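Long-range contacts in IPT/TIG domain-containing protein BACOVA_02650 (Bacteroides ovatus, PDB 5E7H), which binds polysaccharide at the cell surface, probably xyloglucan before its transport into the periplasm, this piece comprising an IPT/TIG domain and the xyloglucan-binding domain: residues T11-V19 with A114-C122; D158-K169 with E249-K260. All coordinates share one frame; numbering follows the deposited sequence.

Contact 1 (T11-V19 with A114-C122); sequences TMPVVGSTV and APYVSNGTC. With NA (sodium ion), chain I; FMT (formic acid), chain C.
Val14 O is gripped twice by Ser17. The hydroxyl bond, Ser17 OG to Val14 O, is 2.7 Å long, with the donor in the carbonyl plane on a lone pair; the second comes from Ser17 N, and together the two bonds close the type II turn Val14-Ser17 that presents Val14 and Val15 to residues 117-119. Gly16 suits the third position of this turn, where phi is 97°. The polar link across the interface runs from Val15 N to Asn119 OD1, 3.0 Å long and nearly straight (167° at the hydrogen). Asn119 supplies an acceptor on a short arm: its CG, anti to the carbonyl carbon (chi1 -79°), swings OD1 toward the turn, where Val15 CG2 also rests on it, 3.6 Å away. Beside this bond Val14 CG1 meets Val117 CG2 at 3.6 Å, and the same methyl lies as close to Ser118 CA. Val117 CB lies against Val15 O; the branched valines bring methyls from both loops into contact. Asn119 has a second duty. Its backbone O binds the sodium ion at 2.6 Å, along with Thr121 O and a water, while Asn92 and Asp253 complete the protein ligands. Ser118 OG bonds to Gly120 O (2.6 Å), within the loop that carries these ligands. The turn leads into strand 18-24 of the IPT/TIG domain, whereas the metal-bound loop runs into strand 121-126 of the xyloglucan-binding domain, and Met12 touches Asn254 and Arg256 of strand 246-259.

Contact 2 (D158-K169 with E249-K260); sequences DDLKLQFECFVK and EVYFDNFRIVRK. With NA (sodium ion), chain I; FMT (formic acid), chain C; FMT (formic acid), chain D.
Arg256 and Glu165 meet in a salt bridge in which a single oxygen, Glu165 OE2, takes both guanidinium ends: Arg256 NH2 at 2.8 Å on its syn lone pair, and NH1 at 3.1 Å nearly along the C-O bond. The two flat groups are 21° from coplanar. Arginine suits the place because its N-H groups also reach further acceptors. Arg256 NE turns to Gln163 OE1 in a bent bond (142°, 3.2 Å), NH1 also reaches Asn254 O at 2.8 Å, and Gln163 CB covers one face of the guanidinium. Chi1 of 55° sets Arg256 CG between its own backbone N and carbonyl carbon, from where the extended chain runs back across Gln163. Outside partners hold this network: Thr11 OG1 probably hydrogen-bonds to Gln163 OE1 and Arg256 NE, Ser10 holds Glu165 OE1, and Gln209 takes Arg256 NH2.

Apolar contacts form a second group, with Cys166 and Phe252 on the sheet face opposite Glu165 and Arg256. Phe164 CB sits over the Phe255 ring, 4.0 Å from its centroid, in a CH-pi contact, while Phe164 CE2 lies at the edge of the Phe252 ring, 3.7 Å from Phe252 CD2. Cys166 SG lies obliquely beside that same ring, and Phe177 adds an edge-to-face partner.

Between these two groups the backbones of strands 160-168 and 249-259 run antiparallel. Backbone pairs such as Gln163-Arg256 and Glu165-Asp253 hold them together, and the beta bulge between these pairs shifts the register by one. Beside the bulge, Asp253 binds the sodium ion with both carboxylate oxygens, OD1 at 2.6 Å. Charge compensation inside a largely buried sheet is the chemical theme: the Glu165 carboxylate probably stabilises the arginine cation, and sodium probably offsets the charge of Asp253.

In the fold
From the N terminus, the chain forms the IPT/TIG domain, whose residues 11-19 pair with 114-122 in the second domain; contact 1 thus closes a loop of 94 residues across the domain boundary. Contact 2 opens only later, at 158-169, and closes when the C-terminal strand returns, 79 residues on. The two loops lie in series, neither nested nor crossed. They nevertheless meet in space, through Thr11 and through the sodium ion, which joins the 114-122 loop to strand 246-259. Strands 121-126 and 246-259 are neighbours in one sheet, so the domain interface is tied directly to the sheet of the xyloglucan-binding domain.

Contact 1 (T11-V19 with A114-C122)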
loop_
_atom_site.group_PDB
_atom_site.type_symbol
_atom_site.label_atom_id
_atom_site.label_comp_id
_atom_site.label_asym_id
_atom_site.label_seq_id
_atom_site.Cartn_x
_atom_site.Cartn_y
_atom_site.Cartn_z
ATOM N N THR A 11 2.125 -1.269 6.249
ATOM C CA THR A 11 3.060 -0.273 6.788
ATOM C C THR A 11 2.450 1.132 6.798
ATOM O O THR A 11 3.004 2.033 7.404
ATOM C CB THR A 11 4.376 -0.237 5.987
ATOM O OG1 THR A 11 4.109 0.140 4.639
ATOM C CG2 THR A 11 5.082 -1.591 6.000
ATOM N N MET A 12 1.313 1.342 6.131
ATOM C CA MET A 12 0.715 2.678 6.092
ATOM C C MET A 12 -0.798 2.556 5.984
ATOM O O MET A 12 -1.411 3.023 5.023
ATOM C CB MET A 12 1.292 3.513 4.949
ATOM C CG MET A 12 1.014 5.006 5.127
ATOM S SD MET A 12 1.970 6.059 4.004
ATOM C CE MET A 12 3.532 6.025 4.834
ATOM N N PRO A 13 -1.401 1.934 6.995
ATOM C CA PRO A 13 -2.861 1.792 6.986
ATOM C C PRO A 13 -3.538 3.141 7.033
ATOM O O PRO A 13 -3.097 4.056 7.725
ATOM C CB PRO A 13 -3.148 0.967 8.237
ATOM C CG PRO A 13 -1.962 1.146 9.117
ATOM C CD PRO A 13 -0.791 1.362 8.203
ATOM N N VAL A 14 -4.639 3.251 6.295
ATOM C CA VAL A 14 -5.445 4.467 6.306
ATOM C C VAL A 14 -6.012 4.748 7.698
ATOM O O VAL A 14 -6.466 3.834 8.415
ATOM C CB VAL A 14 -6.588 4.342 5.254
ATOM C CG1 VAL A 14 -7.548 5.541 5.315
ATOM C CG2 VAL A 14 -6.001 4.211 3.864
ATOM N N VAL A 15 -6.003 6.017 8.110
ATOM C CA VAL A 15 -6.601 6.388 9.375
ATOM C C VAL A 15 -8.101 6.036 9.372
ATOM O O VAL A 15 -8.831 6.385 8.440
ATOM C CB VAL A 15 -6.431 7.886 9.676
ATOM C CG1 VAL A 15 -7.080 8.267 10.955
ATOM C CG2 VAL A 15 -4.933 8.243 9.711
ATOM N N GLY A 16 -8.542 5.315 10.390
ATOM C CA GLY A 16 -9.927 4.885 10.464
ATOM C C GLY A 16 -10.141 3.476 9.964
ATOM O O GLY A 16 -11.266 2.982 9.987
ATOM N N SER A 17 -9.079 2.836 9.495
ATOM C CA SER A 17 -9.152 1.456 9.024
ATOM C C SER A 17 -8.522 0.515 10.043
ATOM O O SER A 17 -7.875 0.947 11.004
ATOM C CB SER A 17 -8.481 1.308 7.666
ATOM O OG SER A 17 -7.059 1.299 7.789
ATOM N N THR A 18 -8.752 -0.783 9.855
ATOM C CA THR A 18 -8.302 -1.795 10.805
ATOM C C THR A 18 -6.868 -2.193 10.514
ATOM O O THR A 18 -6.502 -2.442 9.361
ATOM C CB THR A 18 -9.195 -3.036 10.759
ATOM O OG1 THR A 18 -10.538 -2.649 11.066
ATOM C CG2 THR A 18 -8.742 -4.084 11.783
ATOM N N VAL A 19 -6.077 -2.235 11.571
ATOM C CA VAL A 19 -4.713 -2.753 11.547
ATOM C C VAL A 19 -4.737 -4.114 12.214
ATOM O O VAL A 19 -5.312 -4.254 13.283
ATOM C CB VAL A 19 -3.742 -1.832 12.312
ATOM C CG1 VAL A 19 -2.291 -2.312 12.154
ATOM C CG2 VAL A 19 -3.877 -0.410 11.822
ATOM N N ALA A 114 -17.797 4.488 -0.823
ATOM C CA ALA A 114 -16.469 3.928 -0.985
ATOM C C ALA A 114 -15.471 4.971 -1.519
ATOM O O ALA A 114 -15.821 5.790 -2.395
ATOM C CB ALA A 114 -16.531 2.738 -1.922
ATOM N N PRO A 115 -14.225 4.953 -1.005
ATOM C CA PRO A 115 -13.612 3.957 -0.114
ATOM C C PRO A 115 -13.781 4.248 1.394
ATOM O O PRO A 115 -13.068 3.644 2.199
ATOM C CB PRO A 115 -12.153 4.018 -0.524
ATOM C CG PRO A 115 -11.947 5.484 -0.842
ATOM C CD PRO A 115 -13.219 5.910 -1.513
ATOM N N TYR A 116 -14.715 5.138 1.704
ATOM C CA TYR A 116 -15.216 5.448 3.063
ATOM C C TYR A 116 -14.231 6.262 3.884
ATOM O O TYR A 116 -14.643 7.285 4.451
ATOM C CB TYR A 116 -15.638 4.176 3.825
ATOM C CG TYR A 116 -16.676 3.370 3.094
ATOM C CD1 TYR A 116 -17.969 3.860 2.919
ATOM C CD2 TYR A 116 -16.359 2.131 2.570
ATOM C CE1 TYR A 116 -18.918 3.112 2.234
ATOM C CE2 TYR A 116 -17.294 1.386 1.883
ATOM C CZ TYR A 116 -18.563 1.884 1.721
ATOM O OH TYR A 116 -19.492 1.127 1.032
ATOM N N VAL A 117 -12.972 5.822 3.968
ATOM C CA VAL A 117 -11.897 6.578 4.592
ATOM C C VAL A 117 -10.753 6.743 3.592
ATOM O O VAL A 117 -10.622 5.958 2.649
ATOM C CB VAL A 117 -11.392 5.897 5.890
ATOM C CG1 VAL A 117 -12.478 5.957 6.957
ATOM C CG2 VAL A 117 -10.974 4.465 5.655
ATOM N N SER A 118 -9.968 7.803 3.767
ATOM C CA SER A 118 -8.755 7.993 2.980
ATOM C C SER A 118 -7.822 8.906 3.730
ATOM O O SER A 118 -8.241 9.695 4.571
ATOM C CB SER A 118 -9.063 8.575 1.591
ATOM O OG SER A 118 -9.531 9.897 1.666
ATOM N N ASN A 119 -6.535 8.780 3.408
ATOM C CA ASN A 119 -5.540 9.725 3.871
ATOM C C ASN A 119 -5.470 10.802 2.793
ATOM O O ASN A 119 -4.680 10.703 1.850
ATOM C CB ASN A 119 -4.185 9.041 4.080
ATOM C CG ASN A 119 -4.091 8.248 5.387
ATOM O OD1 ASN A 119 -5.066 8.062 6.128
ATOM N ND2 ASN A 119 -2.872 7.805 5.693
ATOM N N GLY A 120 -6.352 11.790 2.886
ATOM C CA GLY A 120 -6.439 12.815 1.864
ATOM C C GLY A 120 -6.903 12.271 0.533
ATOM O O GLY A 120 -7.802 11.446 0.460
ATOM N N THR A 121 -6.299 12.786 -0.527
ATOM C CA THR A 121 -6.688 12.453 -1.893
ATOM C C THR A 121 -6.167 11.096 -2.331
ATOM O O THR A 121 -5.010 10.778 -2.121
ATOM C CB THR A 121 -6.156 13.505 -2.843
ATOM O OG1 THR A 121 -6.596 14.791 -2.410
ATOM C CG2 THR A 121 -6.656 13.261 -4.260
ATOM N N CYS A 122 -7.011 10.305 -2.986
ATOM C CA CYS A 122 -6.583 9.053 -3.590
ATOM C C CYS A 122 -7.005 9.017 -5.053
ATOM O O CYS A 122 -7.899 9.755 -5.479
ATOM C CB CYS A 122 -7.124 7.836 -2.833
ATOM S SG CYS A 122 -8.904 7.665 -2.757
HETATM NA NA NA I . -3.269 10.630 -0.286
HETATM C C FMT C . -21.140 3.267 -1.871
HETATM O O1 FMT C . -21.628 2.613 -0.915
HETATM O O2 FMT C . -19.910 3.167 -2.113
HETATM O O HOH W 1 -1.682 10.025 1.710
#

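Contact 2 (D158-K169 with E249-K260)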
loop_
_atom_site.group_PDB
_atom_site.type_symbol
_atom_site.label_atom_id
_atom_site.label_comp_id
_atom_site.label_asym_id
_atom_site.label_seq_id
_atom_site.Cartn_x
_atom_site.Cartn_y
_atom_site.Cartn_z
ATOM N N ASP A 158 16.568 -5.727 -6.829
ATOM C CA ASP A 158 16.088 -7.012 -6.299
ATOM C C ASP A 158 15.787 -6.977 -4.802
ATOM O O ASP A 158 15.051 -7.844 -4.302
ATOM C CB ASP A 158 17.121 -8.131 -6.555
ATOM C CG ASP A 158 17.118 -8.627 -7.990
ATOM O OD1 ASP A 158 16.069 -8.539 -8.666
ATOM O OD2 ASP A 158 18.172 -9.127 -8.440
ATOM N N ASP A 159 16.355 -6.009 -4.078
ATOM C CA ASP A 159 16.155 -5.908 -2.625
ATOM C C ASP A 159 15.075 -4.883 -2.239
ATOM O O ASP A 159 14.918 -4.578 -1.052
ATOM C CB ASP A 159 17.467 -5.537 -1.934
ATOM C CG ASP A 159 18.520 -6.628 -2.033
ATOM O OD1 ASP A 159 18.186 -7.775 -2.406
ATOM O OD2 ASP A 159 19.685 -6.319 -1.722
ATOM N N LEU A 160 14.344 -4.354 -3.231
ATOM C CA LEU A 160 13.315 -3.332 -3.009
ATOM C C LEU A 160 11.937 -3.817 -3.460
ATOM O O LEU A 160 11.822 -4.646 -4.369
ATOM C CB LEU A 160 13.680 -2.039 -3.765
ATOM C CG LEU A 160 15.000 -1.394 -3.330
ATOM C CD1 LEU A 160 15.337 -0.231 -4.252
ATOM C CD2 LEU A 160 14.935 -0.924 -1.887
ATOM N N LYS A 161 10.896 -3.254 -2.866
ATOM C CA LYS A 161 9.533 -3.525 -3.298
ATOM C C LYS A 161 8.737 -2.246 -3.425
ATOM O O LYS A 161 9.012 -1.243 -2.755
ATOM C CB LYS A 161 8.834 -4.515 -2.348
ATOM C CG LYS A 161 8.817 -4.141 -0.910
ATOM C CD LYS A 161 8.315 -5.321 -0.055
ATOM C CE LYS A 161 8.281 -4.917 1.384
ATOM N NZ LYS A 161 7.766 -6.028 2.252
ATOM N N LEU A 162 7.756 -2.286 -4.314
ATOM C CA LEU A 162 6.759 -1.231 -4.455
ATOM C C LEU A 162 5.546 -1.638 -3.649
ATOM O O LEU A 162 4.992 -2.715 -3.873
ATOM C CB LEU A 162 6.370 -1.031 -5.915
ATOM C CG LEU A 162 5.266 -0.020 -6.184
ATOM C CD1 LEU A 162 5.754 1.396 -5.905
ATOM C CD2 LEU A 162 4.779 -0.148 -7.604
ATOM N N GLN A 163 5.136 -0.774 -2.730
ATOM C CA GLN A 163 3.927 -0.982 -1.927
ATOM C C GLN A 163 2.963 0.141 -2.223
ATOM O O GLN A 163 3.368 1.261 -2.561
ATOM C CB GLN A 163 4.220 -0.986 -0.424
ATOM C CG GLN A 163 5.012 -2.117 0.096
ATOM C CD GLN A 163 5.161 -2.015 1.609
ATOM O OE1 GLN A 163 5.163 -0.916 2.183
ATOM N NE2 GLN A 163 5.285 -3.151 2.248
ATOM N N PHE A 164 1.682 -0.126 -2.023
ATOM C CA PHE A 164 0.672 0.927 -2.125
ATOM C C PHE A 164 -0.565 0.422 -1.433
ATOM O O PHE A 164 -0.710 -0.778 -1.239
ATOM C CB PHE A 164 0.357 1.316 -3.584
ATOM C CG PHE A 164 0.037 0.161 -4.498
ATOM C CD1 PHE A 164 1.048 -0.530 -5.171
ATOM C CD2 PHE A 164 -1.280 -0.219 -4.729
ATOM C CE1 PHE A 164 0.747 -1.592 -6.031
ATOM C CE2 PHE A 164 -1.576 -1.264 -5.593
ATOM C CZ PHE A 164 -0.573 -1.951 -6.224
ATOM N N GLU A 165 -1.446 1.337 -1.092
ATOM C CA GLU A 165 -2.734 0.963 -0.526
ATOM C C GLU A 165 -3.726 0.913 -1.657
ATOM O O GLU A 165 -3.675 1.729 -2.583
ATOM C CB GLU A 165 -3.168 1.957 0.532
ATOM C CG GLU A 165 -3.489 1.331 1.876
ATOM C CD GLU A 165 -2.303 0.643 2.539
ATOM O OE1 GLU A 165 -2.536 -0.124 3.489
ATOM O OE2 GLU A 165 -1.149 0.895 2.151
ATOM N N CYS A 166 -4.649 -0.035 -1.571
ATOM C CA CYS A 166 -5.645 -0.248 -2.618
ATOM C C CYS A 166 -6.989 -0.602 -1.994
ATOM O O CYS A 166 -7.044 -1.348 -1.012
ATOM C CB CYS A 166 -5.179 -1.346 -3.534
ATOM S SG CYS A 166 -6.223 -1.624 -4.986
ATOM N N PHE A 167 -8.065 -0.053 -2.549
ATOM C CA PHE A 167 -9.421 -0.405 -2.153
ATOM C C PHE A 167 -10.159 -0.904 -3.378
ATOM O O PHE A 167 -10.265 -0.180 -4.357
ATOM C CB PHE A 167 -10.141 0.809 -1.545
ATOM C CG PHE A 167 -11.577 0.540 -1.122
ATOM C CD1 PHE A 167 -12.585 0.370 -2.068
ATOM C CD2 PHE A 167 -11.920 0.520 0.220
ATOM C CE1 PHE A 167 -13.912 0.128 -1.671
ATOM C CE2 PHE A 167 -13.251 0.300 0.613
ATOM C CZ PHE A 167 -14.228 0.109 -0.341
ATOM N N VAL A 168 -10.649 -2.137 -3.310
ATOM C CA VAL A 168 -11.455 -2.721 -4.385
ATOM C C VAL A 168 -12.890 -2.898 -3.877
ATOM O O VAL A 168 -13.117 -3.578 -2.863
ATOM C CB VAL A 168 -10.889 -4.076 -4.837
ATOM C CG1 VAL A 168 -11.831 -4.748 -5.870
ATOM C CG2 VAL A 168 -9.461 -3.917 -5.378
ATOM N N LYS A 169 -13.872 -2.294 -4.546
ATOM C CA LYS A 169 -15.260 -2.390 -4.088
ATOM C C LYS A 169 -15.797 -3.815 -4.183
ATOM O O LYS A 169 -16.435 -4.316 -3.226
ATOM C CB LYS A 169 -16.163 -1.445 -4.890
ATOM C CG LYS A 169 -17.636 -1.430 -4.448
ATOM C CD LYS A 169 -17.786 -0.694 -3.140
ATOM C CE LYS A 169 -19.226 -0.714 -2.641
ATOM N NZ LYS A 169 -20.099 0.119 -3.499
ATOM N N GLU A 249 -14.488 -0.534 -9.383
ATOM C CA GLU A 249 -14.310 0.651 -8.551
ATOM C C GLU A 249 -13.101 0.391 -7.674
ATOM O O GLU A 249 -13.186 -0.374 -6.703
ATOM C CB GLU A 249 -15.568 0.948 -7.735
ATOM C CG GLU A 249 -15.460 2.206 -6.923
ATOM C CD GLU A 249 -16.696 2.513 -6.102
ATOM O OE1 GLU A 249 -17.687 1.735 -6.139
ATOM O OE2 GLU A 249 -16.670 3.554 -5.425
ATOM N N VAL A 250 -11.971 0.989 -8.050
ATOM C CA VAL A 250 -10.684 0.701 -7.410
ATOM C C VAL A 250 -10.007 2.010 -7.062
ATOM O O VAL A 250 -9.954 2.924 -7.892
ATOM C CB VAL A 250 -9.773 -0.134 -8.323
ATOM C CG1 VAL A 250 -8.463 -0.492 -7.624
ATOM C CG2 VAL A 250 -10.506 -1.399 -8.778
ATOM N N TYR A 251 -9.497 2.112 -5.836
ATOM C CA TYR A 251 -8.778 3.312 -5.390
ATOM C C TYR A 251 -7.366 2.944 -4.983
ATOM O O TYR A 251 -7.130 1.828 -4.515
ATOM C CB TYR A 251 -9.494 4.002 -4.201
ATOM C CG TYR A 251 -10.922 4.377 -4.550
ATOM C CD1 TYR A 251 -11.204 5.548 -5.235
ATOM C CD2 TYR A 251 -11.970 3.511 -4.278
ATOM C CE1 TYR A 251 -12.494 5.863 -5.610
ATOM C CE2 TYR A 251 -13.266 3.821 -4.642
ATOM C CZ TYR A 251 -13.519 4.998 -5.320
ATOM O OH TYR A 251 -14.794 5.339 -5.721
ATOM N N PHE A 252 -6.448 3.891 -5.178
ATOM C CA PHE A 252 -5.023 3.724 -4.849
ATOM C C PHE A 252 -4.490 4.914 -4.071
ATOM O O PHE A 252 -4.883 6.050 -4.324
ATOM C CB PHE A 252 -4.154 3.604 -6.115
ATOM C CG PHE A 252 -4.528 2.500 -7.069
ATOM C CD1 PHE A 252 -5.545 2.660 -7.998
ATOM C CD2 PHE A 252 -3.821 1.318 -7.071
ATOM C CE1 PHE A 252 -5.858 1.632 -8.880
ATOM C CE2 PHE A 252 -4.134 0.306 -7.962
ATOM C CZ PHE A 252 -5.150 0.480 -8.867
ATOM N N ASP A 253 -3.554 4.676 -3.153
ATOM C CA ASP A 253 -2.863 5.794 -2.495
ATOM C C ASP A 253 -1.504 5.357 -1.965
ATOM O O ASP A 253 -1.218 4.167 -1.816
ATOM C CB ASP A 253 -3.717 6.347 -1.351
ATOM C CG ASP A 253 -3.442 7.795 -1.025
ATOM O OD1 ASP A 253 -2.571 8.452 -1.615
ATOM O OD2 ASP A 253 -4.147 8.313 -0.124
ATOM N N ASN A 254 -0.674 6.352 -1.680
ATOM C CA ASN A 254 0.584 6.176 -0.931
ATOM C C ASN A 254 1.502 5.131 -1.545
ATOM O O ASN A 254 2.014 4.226 -0.882
ATOM C CB ASN A 254 0.296 5.852 0.531
ATOM C CG ASN A 254 -0.131 7.074 1.287
ATOM O OD1 ASN A 254 0.387 8.173 1.056
ATOM N ND2 ASN A 254 -1.077 6.905 2.188
ATOM N N PHE A 255 1.749 5.281 -2.835
ATOM C CA PHE A 255 2.785 4.492 -3.467
ATOM C C PHE A 255 4.107 4.796 -2.780
ATOM O O PHE A 255 4.418 5.963 -2.513
ATOM C CB PHE A 255 2.895 4.801 -4.971
ATOM C CG PHE A 255 1.681 4.398 -5.771
ATOM C CD1 PHE A 255 1.612 3.143 -6.363
ATOM C CD2 PHE A 255 0.609 5.279 -5.931
ATOM C CE1 PHE A 255 0.485 2.765 -7.094
ATOM C CE2 PHE A 255 -0.523 4.899 -6.654
ATOM C CZ PHE A 255 -0.575 3.642 -7.228
ATOM N N ARG A 256 4.890 3.746 -2.515
ATOM C CA ARG A 256 6.112 3.865 -1.733
ATOM C C ARG A 256 7.065 2.751 -2.123
ATOM O O ARG A 256 6.646 1.645 -2.478
ATOM C CB ARG A 256 5.780 3.836 -0.225
ATOM C CG ARG A 256 4.978 2.618 0.229
ATOM C CD ARG A 256 4.256 2.909 1.554
ATOM N NE ARG A 256 3.473 1.775 2.056
ATOM C CZ ARG A 256 2.163 1.614 1.933
ATOM N NH1 ARG A 256 1.409 2.463 1.258
ATOM N NH2 ARG A 256 1.598 0.555 2.509
ATOM N N ILE A 257 8.354 3.054 -2.070
ATOM C CA ILE A 257 9.401 2.083 -2.350
ATOM C C ILE A 257 10.129 1.826 -1.056
ATOM O O ILE A 257 10.648 2.757 -0.442
ATOM C CB ILE A 257 10.395 2.572 -3.436
ATOM C CG1 ILE A 257 9.663 2.750 -4.764
ATOM C CG2 ILE A 257 11.549 1.594 -3.571
ATOM C CD1 ILE A 257 10.495 3.393 -5.858
ATOM N N VAL A 258 10.141 0.562 -0.625
ATOM C CA VAL A 258 10.746 0.180 0.651
ATOM C C VAL A 258 11.655 -1.021 0.488
ATOM O O VAL A 258 11.602 -1.711 -0.529
ATOM C CB VAL A 258 9.665 -0.138 1.714
ATOM C CG1 VAL A 258 8.784 1.065 1.977
ATOM C CG2 VAL A 258 8.800 -1.300 1.281
ATOM N N ARG A 259 12.486 -1.282 1.495
ATOM C CA ARG A 259 13.331 -2.471 1.470
ATOM C C ARG A 259 12.494 -3.723 1.696
ATOM O O ARG A 259 11.539 -3.717 2.477
ATOM C CB ARG A 259 14.414 -2.381 2.535
ATOM C CG ARG A 259 15.435 -1.324 2.254
ATOM C CD ARG A 259 16.353 -1.140 3.442
ATOM N NE ARG A 259 17.535 -0.361 3.090
ATOM C CZ ARG A 259 17.557 0.961 2.938
ATOM N NH1 ARG A 259 16.462 1.704 3.111
ATOM N NH2 ARG A 259 18.695 1.552 2.627
ATOM N N LYS A 260 12.854 -4.801 1.015
ATOM C CA LYS A 260 12.278 -6.106 1.306
ATOM C C LYS A 260 12.697 -6.555 2.697
ATOM O O LYS A 260 13.767 -6.178 3.179
ATOM C CB LYS A 260 12.726 -7.125 0.272
ATOM C CG LYS A 260 12.088 -6.950 -1.094
ATOM C CD LYS A 260 12.495 -8.100 -2.010
ATOM C CE LYS A 260 11.935 -7.912 -3.405
ATOM N NZ LYS A 260 12.367 -9.019 -4.312
ATOM O OXT LYS A 260 11.974 -7.308 3.347
HETATM NA NA NA I . -3.269 10.630 -0.286
HETATM C C FMT C . -21.140 3.267 -1.871
HETATM O O1 FMT C . -21.628 2.613 -0.915
HETATM O O2 FMT C . -19.910 3.167 -2.113
HETATM C C FMT D . -23.640 -0.700 -1.786
HETATM O O1 FMT D . -22.997 0.383 -1.789
HETATM O O2 FMT D . -23.791 -1.342 -2.860
HETATM O O HOH W 2 13.267 -9.226 -7.158
HETATM O O HOH W 3 15.941 -5.700 1.407
HETATM O O HOH W 4 12.714 -6.484 -6.595
HETATM O O HOH W 5 9.590 -8.249 2.222
HETATM O O HOH W 6 -19.785 2.400 -4.727
HETATM O O HOH W 1 -1.682 10.025 1.710
#